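Local coordinates for ABC transporter, substrate-binding protein (Clostridium perfringens, PDB 4EDP) that probably binds a solute outside the cell membrane and delivers it to the permease of an ABC transporter, at residues I114-E119 against F282-L287. Sequence-based numbering, arbitrary orientation.
Sequences IPNASE and FINYAL
Asn116 and Asn284 join a short 3-10 turn, residues 115-119, to helix 276-286 in what is, judging from family and topology, a periplasmic-binding-protein fold of type II. The evidence is a pair of hydrogen bonds in which each asparagine side chain bonds to the backbone of the other.

Asn284 can be followed outward from the helix. CG stands anti to the backbone N (chi1 -170°), and this rotation carries the amide from CB across to the 3-10 turn. CG lies closest to Asn116 ND2, at 3.5 Å and without a hydrogen bond, with Pro115 CD next at 3.7 Å. From CG, OD1 reaches the start of the turn and accepts a hydrogen bond from Asn116 N at 2.8 Å, with an N-H...O angle of 161°. Beside it lies the proline ring, whose CD is 3.3 Å from OD1; Pro115 N has no hydrogen to give. The other branch, ND2, is likewise nearest to Asn116 ND2, at 3.5 Å and not bonded to it, and then to Pro115 CG at 3.9 Å.

The return bond runs from Asn116 ND2 to Asn284 O, 2.8 Å long and almost perfectly straight at 179°. The acceptor lies in the amide plane of Asn116, whereas the donor sits above the carbonyl plane. The two side chains cross at about a right angle, yet their amide planes are nearly parallel.

Next to this polar pair, Leu287 CD1 packs on Ile114 CG2 and, more distantly, on Ala117, while Ile114 CD1 meets Ile283 CG2. Ile283 continues onto Ile267 and Ile269 of strand 262-269, placing this apolar side against the sheet. Glu119 OE1 and Leu287 O both bond to Asn305 ND2, a link through a third part of the chain. A water donates one hydrogen to Asn116 O and the other to Leu287 O, the latter at 2.9 Å.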
# COMPACT_ATOMS: atom_id res chain seq x y z
N ILE A 114 -14.48 -15.97 8.85
CA ILE A 114 -14.41 -14.84 7.93
C ILE A 114 -14.71 -15.38 6.52
O ILE A 114 -13.85 -15.36 5.63
CB ILE A 114 -13.02 -14.17 7.99
CG1 ILE A 114 -12.59 -13.94 9.45
CG2 ILE A 114 -12.98 -12.85 7.16
CD1 ILE A 114 -11.22 -13.25 9.61
N PRO A 115 -15.96 -15.80 6.29
CA PRO A 115 -16.27 -16.39 4.98
C PRO A 115 -16.08 -15.46 3.80
O PRO A 115 -15.73 -15.93 2.71
CB PRO A 115 -17.74 -16.81 5.13
CG PRO A 115 -18.26 -15.95 6.24
CD PRO A 115 -17.13 -15.81 7.18
N ASN A 116 -16.20 -14.15 4.02
CA ASN A 116 -16.02 -13.18 2.93
C ASN A 116 -14.61 -13.14 2.38
O ASN A 116 -14.39 -12.63 1.29
CB ASN A 116 -16.52 -11.78 3.33
CG ASN A 116 -18.05 -11.71 3.35
OD1 ASN A 116 -18.71 -12.46 2.61
ND2 ASN A 116 -18.62 -10.81 4.17
N ALA A 117 -13.65 -13.66 3.14
CA ALA A 117 -12.28 -13.76 2.65
C ALA A 117 -12.21 -14.62 1.38
O ALA A 117 -11.25 -14.50 0.59
CB ALA A 117 -11.35 -14.32 3.73
N SER A 118 -13.22 -15.47 1.15
CA SER A 118 -13.26 -16.30 -0.06
C SER A 118 -13.42 -15.45 -1.31
O SER A 118 -13.09 -15.90 -2.42
CB SER A 118 -14.39 -17.34 -0.00
OG SER A 118 -15.69 -16.75 -0.16
N GLU A 119 -13.90 -14.23 -1.14
CA GLU A 119 -14.14 -13.34 -2.27
C GLU A 119 -12.96 -12.42 -2.61
O GLU A 119 -13.02 -11.66 -3.57
CB GLU A 119 -15.43 -12.54 -2.02
CG GLU A 119 -16.66 -13.43 -1.93
CD GLU A 119 -17.95 -12.72 -1.57
OE1 GLU A 119 -18.02 -11.47 -1.48
OE2 GLU A 119 -18.94 -13.44 -1.35
N PHE A 282 -16.72 -8.04 12.49
CA PHE A 282 -16.37 -6.79 11.86
C PHE A 282 -15.44 -6.97 10.66
O PHE A 282 -15.64 -6.33 9.61
CB PHE A 282 -15.74 -5.80 12.83
CG PHE A 282 -15.44 -4.49 12.18
CD1 PHE A 282 -16.39 -3.49 12.15
CD2 PHE A 282 -14.24 -4.29 11.54
CE1 PHE A 282 -16.13 -2.30 11.50
CE2 PHE A 282 -13.97 -3.09 10.90
CZ PHE A 282 -14.91 -2.09 10.88
N ILE A 283 -14.43 -7.83 10.78
CA ILE A 283 -13.50 -8.05 9.66
C ILE A 283 -14.27 -8.63 8.48
O ILE A 283 -14.10 -8.21 7.32
CB ILE A 283 -12.29 -8.92 10.07
CG1 ILE A 283 -11.45 -8.18 11.12
CG2 ILE A 283 -11.42 -9.30 8.83
CD1 ILE A 283 -10.20 -8.93 11.62
N ASN A 284 -15.14 -9.60 8.77
CA ASN A 284 -15.96 -10.21 7.74
C ASN A 284 -16.83 -9.16 7.05
O ASN A 284 -17.01 -9.17 5.83
CB ASN A 284 -16.82 -11.33 8.32
CG ASN A 284 -17.50 -12.15 7.25
OD1 ASN A 284 -16.85 -12.68 6.35
ND2 ASN A 284 -18.81 -12.28 7.35
N TYR A 285 -17.36 -8.23 7.85
CA TYR A 285 -18.16 -7.12 7.33
C TYR A 285 -17.32 -6.20 6.44
O TYR A 285 -17.76 -5.81 5.34
CB TYR A 285 -18.74 -6.36 8.53
CG TYR A 285 -19.26 -4.97 8.29
CD1 TYR A 285 -20.56 -4.74 7.82
CD2 TYR A 285 -18.49 -3.87 8.63
CE1 TYR A 285 -21.05 -3.43 7.64
CE2 TYR A 285 -18.96 -2.57 8.46
CZ TYR A 285 -20.23 -2.36 7.96
OH TYR A 285 -20.68 -1.07 7.80
N ALA A 286 -16.10 -5.87 6.88
CA ALA A 286 -15.22 -4.98 6.12
C ALA A 286 -14.84 -5.55 4.73
O ALA A 286 -14.57 -4.79 3.79
CB ALA A 286 -13.95 -4.65 6.92
N LEU A 287 -14.87 -6.88 4.63
CA LEU A 287 -14.55 -7.59 3.40
C LEU A 287 -15.78 -7.87 2.54
O LEU A 287 -15.63 -8.34 1.41
CB LEU A 287 -13.84 -8.93 3.72
CG LEU A 287 -12.45 -8.87 4.37
CD1 LEU A 287 -11.87 -10.28 4.73
CD2 LEU A 287 -11.49 -8.11 3.49
O HOH W 1 -13.54 -9.93 0.16